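Local coordinates for MS5a (Brassica napus, PDB 6L77), which is a meiosis-related protein of cystatin-like fold whose molecular role is unsettled, though it has been linked to non-canonical enhancement of papain activity, at residues G21-N26 and I139-E144. Sequence-based numbering, arbitrary orientation.
Sequences GLHRYN and IRLYME
H23 and Y142 meet between two helices that lie over the long antiparallel sheet of this cystatin-like fold, and their side chains carry most of the contact. Helix 12-29 sends the imidazole out, helix 138-150 sends the phenol, and the two side chains cross at about a right angle. NE2 of H23 sits 2.7 Å from OH of Y142 in a hydrogen bond that either partner could donate, with the hydroxyl at the edge of the imidazole, near its plane. The bond is somewhat bent, at 151°, and the ring planes are turned 74° apart, an oblique pairing with centroids 5.4 Å from each other. Y142 reaches this spot because its CG stands anti to the carbonyl carbon (chi1 -66°), which swings the phenol round toward H23. The same OH also bonds NE of R210, on strand 201-212, so one buried hydroxyl ties both helices to the sheet. A phenylalanine in place of Y142 would probably leave NE2 of H23 and NE of R210 without the hydroxyl they share. W138 packs against both rings, and L221 of strand 219-227 touches Y142 from the sheet.

Away from this polar pair the fit is much looser. The nearest CA atoms, those of H23 and L141, are 9.0 Å apart, and only 118 Å² is buried in all. On the side nearer solvent, exposed R140 turns to its own helix and makes a salt bridge from NH1 to OE2 of E144, whose hydrogen bond is long and weak at 3.4 Å. Beside the polar pair, L141 makes just one close approach: its CD2 lies 4.1 Å from CB of H23.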
loop_
_atom_site.group_PDB
_atom_site.type_symbol
_atom_site.label_atom_id
_atom_site.label_comp_id
_atom_site.label_asym_id
_atom_site.label_seq_id
_atom_site.Cartn_x
_atom_site.Cartn_y
_atom_site.Cartn_z
ATOM N N GLY A 21 6.733 -1.507 5.014
ATOM C CA GLY A 21 7.841 -2.429 5.183
ATOM C C GLY A 21 7.411 -3.729 5.835
ATOM O O GLY A 21 7.842 -4.807 5.429
ATOM N N LEU A 22 6.581 -3.642 6.882
ATOM C CA LEU A 22 6.086 -4.865 7.509
ATOM C C LEU A 22 5.223 -5.668 6.546
ATOM O O LEU A 22 5.257 -6.906 6.564
ATOM C CB LEU A 22 5.304 -4.520 8.773
ATOM C CG LEU A 22 6.186 -3.995 9.913
ATOM C CD1 LEU A 22 5.305 -3.575 11.037
ATOM C CD2 LEU A 22 7.137 -5.088 10.385
ATOM N N HIS A 23 4.451 -4.975 5.698
ATOM C CA HIS A 23 3.651 -5.625 4.657
ATOM C C HIS A 23 4.531 -6.431 3.700
ATOM O O HIS A 23 4.233 -7.589 3.383
ATOM C CB HIS A 23 2.854 -4.529 3.921
ATOM C CG HIS A 23 2.346 -4.900 2.562
ATOM N ND1 HIS A 23 1.634 -6.054 2.303
ATOM C CD2 HIS A 23 2.397 -4.220 1.388
ATOM C CE1 HIS A 23 1.293 -6.081 1.023
ATOM N NE2 HIS A 23 1.742 -4.977 0.446
ATOM N N ARG A 24 5.612 -5.830 3.217
ATOM C CA ARG A 24 6.506 -6.535 2.298
ATOM C C ARG A 24 7.102 -7.768 2.963
ATOM O O ARG A 24 7.054 -8.873 2.408
ATOM C CB ARG A 24 7.608 -5.578 1.818
ATOM C CG ARG A 24 8.716 -6.240 0.986
ATOM C CD ARG A 24 9.678 -5.215 0.411
ATOM N NE ARG A 24 10.713 -5.840 -0.421
ATOM C CZ ARG A 24 11.900 -6.232 0.029
ATOM N NH1 ARG A 24 12.224 -6.057 1.301
ATOM N NH2 ARG A 24 12.775 -6.786 -0.798
ATOM N N TYR A 25 7.625 -7.602 4.180
ATOM C CA TYR A 25 8.210 -8.729 4.912
ATOM C C TYR A 25 7.178 -9.817 5.188
ATOM O O TYR A 25 7.415 -10.999 4.913
ATOM C CB TYR A 25 8.810 -8.236 6.232
ATOM C CG TYR A 25 9.522 -9.314 6.999
ATOM C CD1 TYR A 25 10.846 -9.643 6.706
ATOM C CD2 TYR A 25 8.876 -10.008 8.019
ATOM C CE1 TYR A 25 11.508 -10.639 7.415
ATOM C CE2 TYR A 25 9.528 -11.004 8.730
ATOM C CZ TYR A 25 10.842 -11.310 8.422
ATOM O OH TYR A 25 11.500 -12.295 9.125
ATOM N N ASN A 26 6.034 -9.436 5.753
ATOM C CA ASN A 26 5.024 -10.429 6.125
ATOM C C ASN A 26 4.555 -11.226 4.918
ATOM O O ASN A 26 4.315 -12.435 5.017
ATOM C CB ASN A 26 3.819 -9.757 6.779
ATOM C CG ASN A 26 4.081 -9.354 8.206
ATOM O OD1 ASN A 26 4.896 -9.972 8.904
ATOM N ND2 ASN A 26 3.377 -8.324 8.662
ATOM N N ILE A 139 -4.995 -4.144 1.549
ATOM C CA ILE A 139 -5.926 -3.354 0.755
ATOM C C ILE A 139 -6.276 -2.070 1.496
ATOM O O ILE A 139 -6.186 -0.970 0.939
ATOM C CB ILE A 139 -7.170 -4.195 0.419
ATOM C CG1 ILE A 139 -6.762 -5.346 -0.512
ATOM C CG2 ILE A 139 -8.280 -3.343 -0.201
ATOM C CD1 ILE A 139 -7.891 -6.356 -0.748
ATOM N N ARG A 140 -6.629 -2.187 2.782
ATOM C CA ARG A 140 -6.882 -0.994 3.584
ATOM C C ARG A 140 -5.646 -0.106 3.666
ATOM O O ARG A 140 -5.755 1.124 3.601
ATOM C CB ARG A 140 -7.343 -1.372 4.995
ATOM C CG ARG A 140 -7.376 -0.158 5.952
ATOM C CD ARG A 140 -8.090 -0.465 7.254
ATOM N NE ARG A 140 -7.624 -1.701 7.869
ATOM C CZ ARG A 140 -6.565 -1.789 8.667
ATOM N NH1 ARG A 140 -5.851 -0.705 8.944
ATOM N NH2 ARG A 140 -6.216 -2.963 9.184
ATOM N N LEU A 141 -4.463 -0.713 3.813
ATOM C CA LEU A 141 -3.225 0.063 3.817
ATOM C C LEU A 141 -3.090 0.920 2.559
ATOM O O LEU A 141 -2.758 2.112 2.640
ATOM C CB LEU A 141 -2.026 -0.881 3.948
ATOM C CG LEU A 141 -0.648 -0.201 3.874
ATOM C CD1 LEU A 141 -0.499 0.838 4.977
ATOM C CD2 LEU A 141 0.442 -1.239 3.991
ATOM N N TYR A 142 -3.317 0.327 1.378
ATOM C CA TYR A 142 -3.123 1.105 0.154
ATOM C C TYR A 142 -4.156 2.220 0.062
ATOM O O TYR A 142 -3.836 3.333 -0.379
ATOM C CB TYR A 142 -3.185 0.217 -1.093
ATOM C CG TYR A 142 -2.066 -0.813 -1.267
ATOM C CD1 TYR A 142 -1.161 -1.098 -0.240
ATOM C CD2 TYR A 142 -1.929 -1.501 -2.472
ATOM C CE1 TYR A 142 -0.144 -2.054 -0.421
ATOM C CE2 TYR A 142 -0.930 -2.453 -2.656
ATOM C CZ TYR A 142 -0.047 -2.728 -1.627
ATOM O OH TYR A 142 0.930 -3.674 -1.816
HETATM N N MSE A 143 -5.385 1.956 0.505
HETATM C CA MSE A 143 -6.395 3.021 0.605
HETATM C C MSE A 143 -5.945 4.154 1.540
HETATM O O MSE A 143 -6.072 5.339 1.221
HETATM C CB MSE A 143 -7.731 2.459 1.106
HETATM C CG MSE A 143 -8.768 3.544 1.428
HETATM SE SE MSE A 143 -10.380 2.814 2.294
HETATM C CE MSE A 143 -9.558 2.095 3.923
ATOM N N GLU A 144 -5.419 3.777 2.707
ATOM C CA GLU A 144 -5.004 4.787 3.678
ATOM C C GLU A 144 -3.876 5.655 3.135
ATOM O O GLU A 144 -3.879 6.879 3.325
ATOM C CB GLU A 144 -4.598 4.109 4.986
ATOM C CG GLU A 144 -5.806 3.563 5.724
ATOM C CD GLU A 144 -5.452 2.832 7.004
ATOM O OE1 GLU A 144 -4.248 2.603 7.258
ATOM O OE2 GLU A 144 -6.392 2.484 7.751
#